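Local coordinates for protein methylaspartate ammonia-lyase (Citrobacter amalonaticus, PDB 1KKO) that catalyses the reversible, magnesium-dependent anti elimination of ammonia from L-threo-3-methylaspartate to give mesaconate, as a homodimeric enzyme of the enolase superfamily, at residues A10-F15 / R47-C52; E209-Y214 / A259-E264. One frame throughout, in Å; residues are numbered along the deposited sequence.

Interaction 1 of 2, residues A10-F15 / R47-C52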
loop_
_atom_site.group_PDB
_atom_site.type_symbol
_atom_site.label_atom_id
_atom_site.label_comp_id
_atom_site.label_asym_id
_atom_site.label_seq_id
_atom_site.Cartn_x
_atom_site.Cartn_y
_atom_site.Cartn_z
ATOM N N ALA A 10 18.328 -0.627 2.018
ATOM C CA ALA A 10 17.495 -1.703 2.542
ATOM C C ALA A 10 16.120 -1.181 2.898
ATOM O O ALA A 10 15.974 -0.041 3.333
ATOM C CB ALA A 10 18.137 -2.319 3.784
ATOM N N GLY A 11 15.100 -2.009 2.698
ATOM C CA GLY A 11 13.753 -1.648 3.098
ATOM C C GLY A 11 12.903 -2.869 3.321
ATOM O O GLY A 11 13.356 -4.016 3.261
ATOM N N TYR A 12 11.657 -2.597 3.651
ATOM C CA TYR A 12 10.668 -3.643 3.810
ATOM C C TYR A 12 9.757 -3.672 2.599
ATOM O O TYR A 12 9.324 -2.630 2.115
ATOM C CB TYR A 12 9.831 -3.410 5.077
ATOM C CG TYR A 12 10.590 -3.675 6.364
ATOM C CD1 TYR A 12 10.953 -4.954 6.715
ATOM C CD2 TYR A 12 10.944 -2.644 7.207
ATOM C CE1 TYR A 12 11.639 -5.200 7.874
ATOM C CE2 TYR A 12 11.632 -2.881 8.377
ATOM C CZ TYR A 12 11.975 -4.161 8.696
ATOM O OH TYR A 12 12.662 -4.411 9.857
ATOM N N SER A 13 9.491 -4.874 2.099
ATOM C CA SER A 13 8.499 -5.073 1.054
ATOM C C SER A 13 7.119 -5.212 1.709
ATOM O O SER A 13 6.988 -5.156 2.936
ATOM C CB SER A 13 8.844 -6.268 0.188
ATOM O OG SER A 13 8.917 -7.447 0.950
ATOM N N SER A 14 6.081 -5.397 0.907
ATOM C CA SER A 14 4.719 -5.294 1.414
ATOM C C SER A 14 4.097 -6.583 1.916
ATOM O O SER A 14 2.898 -6.629 2.147
ATOM C CB SER A 14 3.818 -4.648 0.376
ATOM O OG SER A 14 4.068 -3.253 0.286
ATOM N N PHE A 15 4.889 -7.627 2.121
ATOM C CA PHE A 15 4.356 -8.774 2.817
ATOM C C PHE A 15 5.474 -9.502 3.558
ATOM O O PHE A 15 6.271 -8.859 4.247
ATOM C CB PHE A 15 3.427 -9.657 1.948
ATOM C CG PHE A 15 2.399 -10.395 2.774
ATOM C CD1 PHE A 15 1.497 -9.679 3.554
ATOM C CD2 PHE A 15 2.374 -11.770 2.826
ATOM C CE1 PHE A 15 0.617 -10.317 4.368
ATOM C CE2 PHE A 15 1.453 -12.420 3.639
ATOM C CZ PHE A 15 0.585 -11.692 4.404
ATOM N N ARG A 47 8.059 -17.953 8.705
ATOM C CA ARG A 47 7.631 -16.679 8.163
ATOM C C ARG A 47 8.625 -15.611 8.600
ATOM O O ARG A 47 8.957 -15.517 9.780
ATOM C CB ARG A 47 6.218 -16.352 8.643
ATOM C CG ARG A 47 5.763 -14.947 8.423
ATOM C CD ARG A 47 4.288 -14.786 8.618
ATOM N NE ARG A 47 3.562 -15.289 7.468
ATOM C CZ ARG A 47 2.257 -15.447 7.413
ATOM N NH1 ARG A 47 1.694 -15.844 6.287
ATOM N NH2 ARG A 47 1.506 -15.239 8.492
ATOM N N GLN A 48 9.087 -14.822 7.633
ATOM C CA GLN A 48 10.062 -13.761 7.848
ATOM C C GLN A 48 9.568 -12.477 7.200
ATOM O O GLN A 48 8.891 -12.503 6.173
ATOM C CB GLN A 48 11.434 -14.159 7.259
ATOM C CG GLN A 48 12.076 -15.312 8.007
ATOM C CD GLN A 48 13.403 -15.737 7.443
ATOM O OE1 GLN A 48 13.632 -16.932 7.270
ATOM N NE2 GLN A 48 14.270 -14.778 7.135
ATOM N N ALA A 49 9.893 -11.351 7.802
ATOM C CA ALA A 49 9.548 -10.058 7.225
ATOM C C ALA A 49 10.025 -9.964 5.785
ATOM O O ALA A 49 11.158 -10.302 5.469
ATOM C CB ALA A 49 10.182 -8.953 8.018
ATOM N N GLY A 50 9.167 -9.485 4.896
ATOM C CA GLY A 50 9.576 -9.274 3.524
ATOM C C GLY A 50 10.520 -8.088 3.431
ATOM O O GLY A 50 10.289 -7.044 4.043
ATOM N N GLU A 51 11.564 -8.242 2.625
ATOM C CA GLU A 51 12.572 -7.202 2.453
ATOM C C GLU A 51 12.769 -6.852 1.007
ATOM O O GLU A 51 12.465 -7.644 0.109
ATOM C CB GLU A 51 13.915 -7.618 3.047
ATOM C CG GLU A 51 13.838 -7.863 4.543
ATOM C CD GLU A 51 15.179 -8.080 5.204
ATOM O OE1 GLU A 51 16.213 -7.635 4.666
ATOM O OE2 GLU A 51 15.185 -8.672 6.301
ATOM N N CYS A 52 13.262 -5.647 0.781
ATOM C CA CYS A 52 13.622 -5.213 -0.551
ATOM C C CYS A 52 14.902 -4.399 -0.473
ATOM O O CYS A 52 15.385 -4.061 0.600
ATOM C CB CYS A 52 12.497 -4.380 -1.170
ATOM S SG CYS A 52 12.110 -2.880 -0.229
HETATM O O HOH W 1 15.681 -4.715 4.671
#
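Gly11 and Cys52 form an antiparallel hydrogen-bonded pair, Gly11 N donating to Cys52 O at 2.9 Å and Cys52 N to Gly11 O at 3.0 Å. In the next, non-hydrogen-bonded pair, Tyr12 and Glu51, the side chains diverge. Beyond it Ser13 N binds Gly50 O, and the chain turns a corner at Ser14 and Phe15, yet Phe15 O still accepts from Gly50 N at 3.0 Å. The Tyr12 side chain points away from the partner strand, but chi1 of -72°, with CG beside the backbone N, lays the ring alongside Gly50 O. CB lies 3.8 Å from Gly50 O, CG 4.1 Å and CD1 3.5 Å, this oxygen sitting at the ring edge in its plane. Further out, CE1 touches Ala49 CB at 4.0 Å, and the ring also meets Phe399 of the second subunit. On the side of Glu51, a water donates to both Gly11 O and Glu51 OE1, and OE1 accepts a further bond from Ala86 N. Cys52 SG packs 3.6 Å from Tyr12 O. Ser13 OG bonds Asn362, next to Cys361, assigned to the substrate site, on which Phe15 packs. Backbone bonds thus hold the pair, while Tyr12 O is also used by Asn400, and Ser13 O and Phe15 O by Lys187, of the second subunit, so strand pairing and dimer interface share polar atoms.

Interaction 2 of 2, residues E209-Y214 / A259-E264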
loop_
_atom_site.group_PDB
_atom_site.type_symbol
_atom_site.label_atom_id
_atom_site.label_comp_id
_atom_site.label_asym_id
_atom_site.label_seq_id
_atom_site.Cartn_x
_atom_site.Cartn_y
_atom_site.Cartn_z
ATOM N N GLU A 209 -16.529 -29.580 -2.638
ATOM C CA GLU A 209 -17.802 -28.990 -2.243
ATOM C C GLU A 209 -17.660 -27.603 -1.602
ATOM O O GLU A 209 -18.522 -26.746 -1.781
ATOM C CB GLU A 209 -18.563 -29.937 -1.298
ATOM C CG GLU A 209 -18.019 -30.048 0.125
ATOM C CD GLU A 209 -16.794 -30.934 0.258
ATOM O OE1 GLU A 209 -16.324 -31.472 -0.757
ATOM O OE2 GLU A 209 -16.290 -31.083 1.390
ATOM N N LYS A 210 -16.596 -27.395 -0.838
ATOM C CA LYS A 210 -16.389 -26.092 -0.211
ATOM C C LYS A 210 -16.140 -25.028 -1.289
ATOM O O LYS A 210 -16.753 -23.965 -1.273
ATOM C CB LYS A 210 -15.264 -26.149 0.820
ATOM C CG LYS A 210 -15.682 -26.862 2.120
ATOM C CD LYS A 210 -14.502 -27.291 2.955
ATOM C CE LYS A 210 -14.903 -28.350 3.991
ATOM N NZ LYS A 210 -15.082 -27.775 5.349
ATOM N N LEU A 211 -15.275 -25.328 -2.250
ATOM C CA LEU A 211 -15.021 -24.373 -3.319
ATOM C C LEU A 211 -16.290 -24.145 -4.125
ATOM O O LEU A 211 -16.580 -23.031 -4.536
ATOM C CB LEU A 211 -13.882 -24.836 -4.220
ATOM C CG LEU A 211 -13.650 -23.933 -5.430
ATOM C CD1 LEU A 211 -13.364 -22.498 -5.004
ATOM C CD2 LEU A 211 -12.507 -24.483 -6.248
ATOM N N ARG A 212 -17.068 -25.197 -4.355
ATOM C CA ARG A 212 -18.315 -25.043 -5.087
ATOM C C ARG A 212 -19.223 -24.031 -4.392
ATOM O O ARG A 212 -19.768 -23.120 -5.021
ATOM C CB ARG A 212 -19.042 -26.379 -5.191
ATOM C CG ARG A 212 -20.368 -26.263 -5.898
ATOM C CD ARG A 212 -21.137 -27.562 -5.979
ATOM N NE ARG A 212 -20.283 -28.600 -6.522
ATOM C CZ ARG A 212 -19.922 -28.684 -7.792
ATOM N NH1 ARG A 212 -20.359 -27.800 -8.686
ATOM N NH2 ARG A 212 -19.118 -29.662 -8.172
ATOM N N GLU A 213 -19.355 -24.194 -3.083
ATOM C CA GLU A 213 -20.197 -23.328 -2.279
ATOM C C GLU A 213 -19.630 -21.908 -2.245
ATOM O O GLU A 213 -20.381 -20.937 -2.236
ATOM C CB GLU A 213 -20.367 -23.930 -0.885
ATOM C CG GLU A 213 -21.046 -25.294 -0.969
ATOM C CD GLU A 213 -21.635 -25.779 0.337
ATOM O OE1 GLU A 213 -22.307 -24.978 1.019
ATOM O OE2 GLU A 213 -21.442 -26.974 0.667
ATOM N N TYR A 214 -18.307 -21.795 -2.253
ATOM C CA TYR A 214 -17.680 -20.479 -2.285
ATOM C C TYR A 214 -17.952 -19.738 -3.601
ATOM O O TYR A 214 -18.241 -18.539 -3.595
ATOM C CB TYR A 214 -16.177 -20.580 -2.042
ATOM C CG TYR A 214 -15.538 -19.212 -2.100
ATOM C CD1 TYR A 214 -15.705 -18.310 -1.056
ATOM C CD2 TYR A 214 -14.822 -18.797 -3.217
ATOM C CE1 TYR A 214 -15.161 -17.051 -1.113
ATOM C CE2 TYR A 214 -14.269 -17.543 -3.272
ATOM C CZ TYR A 214 -14.447 -16.669 -2.225
ATOM O OH TYR A 214 -13.890 -15.409 -2.300
ATOM N N ALA A 259 -15.159 -27.942 -14.797
ATOM C CA ALA A 259 -16.280 -27.597 -15.666
ATOM C C ALA A 259 -17.580 -27.445 -14.870
ATOM O O ALA A 259 -18.421 -26.595 -15.182
ATOM C CB ALA A 259 -16.442 -28.653 -16.749
ATOM N N SER A 260 -17.740 -28.271 -13.838
ATOM C CA SER A 260 -18.944 -28.242 -13.016
ATOM C C SER A 260 -19.093 -26.946 -12.224
ATOM O O SER A 260 -20.177 -26.630 -11.739
ATOM C CB SER A 260 -18.987 -29.449 -12.063
ATOM O OG SER A 260 -18.178 -29.266 -10.912
ATOM N N LEU A 261 -18.007 -26.191 -12.083
ATOM C CA LEU A 261 -18.072 -24.932 -11.352
ATOM C C LEU A 261 -18.697 -23.809 -12.175
ATOM O O LEU A 261 -19.121 -22.803 -11.609
ATOM C CB LEU A 261 -16.682 -24.508 -10.887
ATOM C CG LEU A 261 -15.989 -25.432 -9.885
ATOM C CD1 LEU A 261 -14.587 -24.925 -9.609
ATOM C CD2 LEU A 261 -16.752 -25.539 -8.596
ATOM N N GLU A 262 -18.775 -23.966 -13.495
ATOM C CA GLU A 262 -19.279 -22.883 -14.333
ATOM C C GLU A 262 -20.662 -22.420 -13.904
ATOM O O GLU A 262 -20.933 -21.225 -13.862
ATOM C CB GLU A 262 -19.284 -23.263 -15.822
ATOM C CG GLU A 262 -19.448 -22.049 -16.727
ATOM C CD GLU A 262 -19.351 -22.360 -18.211
ATOM O OE1 GLU A 262 -18.887 -23.455 -18.580
ATOM O OE2 GLU A 262 -19.728 -21.480 -19.016
ATOM N N LYS A 263 -21.545 -23.365 -13.596
ATOM C CA LYS A 263 -22.903 -23.015 -13.191
ATOM C C LYS A 263 -22.930 -22.128 -11.951
ATOM O O LYS A 263 -23.788 -21.253 -11.828
ATOM C CB LYS A 263 -23.731 -24.277 -12.932
ATOM N N GLU A 264 -21.989 -22.345 -11.039
ATOM C CA GLU A 264 -21.970 -21.611 -9.778
ATOM C C GLU A 264 -21.593 -20.136 -9.985
ATOM O O GLU A 264 -21.866 -19.299 -9.126
ATOM C CB GLU A 264 -21.011 -22.266 -8.781
ATOM C CG GLU A 264 -21.117 -23.784 -8.676
ATOM C CD GLU A 264 -22.492 -24.282 -8.260
ATOM O OE1 GLU A 264 -22.744 -25.498 -8.418
ATOM O OE2 GLU A 264 -23.312 -23.478 -7.771
#
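The first turn and a half of helix 209-225 faces residues 259-264, which carry the helical course of 251-260 onward without all its regular bonds; Arg212 and Leu261 are nearest in backbone, their CA atoms 6.3 Å apart. Arg212 carries most of the contact. Its CG is anti to the backbone N (chi1 178°), and the chain runs extended to CD, then bends at chi3, which turns the guanidinium toward Ser260. There the group grips end-on with two nitrogens: NH2 donates to Ser260 OG at 2.9 Å, fairly straight at 161°, and NH1 to Ser260 O at 3.3 Å. Both acceptors lie near the guanidinium plane, although NH1 stands well above the plane of the Ser260 carbonyl. Ser260 OG is also bonded to Tyr257 O, one turn back. At another part of the guanidinium edge, Arg212 NH1 and Glu264 OE1 make a long, weak salt bridge at 3.3 Å. The carboxylate, its plane turned 70° from that of the guanidinium, also places OE1 over Arg212 CG. Leu261 CD2 lies over one guanidinium face, toward its rim, and packs on Arg212 CA at 3.9 Å. Deeper in, Leu261 CD1 meets Leu211 CD2 at 4.0 Å, the two leucines crossing at about a right angle, with Leu261 continuing onto strand 270-273. Between these neighbouring outer elements of the TIM barrel, the arginine is therefore held mainly by Ser260, the Glu264 charge probably adding a weaker attraction.

In the fold
From the N terminus, strand 3-18 leads into a region of short elements that returns as strand 47-59; interaction 1 closes this 31-residue excursion within the antiparallel sheet of the N-terminal domain. The chain then completes the sheet with strand 64-69, runs through that domain's helices and enters the TIM barrel. There interaction 2 closes a second, separate loop of 44 residues, which contains strand 234-238 and the magnesium ligand Asp238. The two contacts are in series, neither nested nor crossed, and their nearest atoms are about 16 Å apart. Interaction 1 probably borders the substrate pocket and meets the second subunit, whereas residues 209-214 and 259-264 join outer barrel segments that no other chain touches.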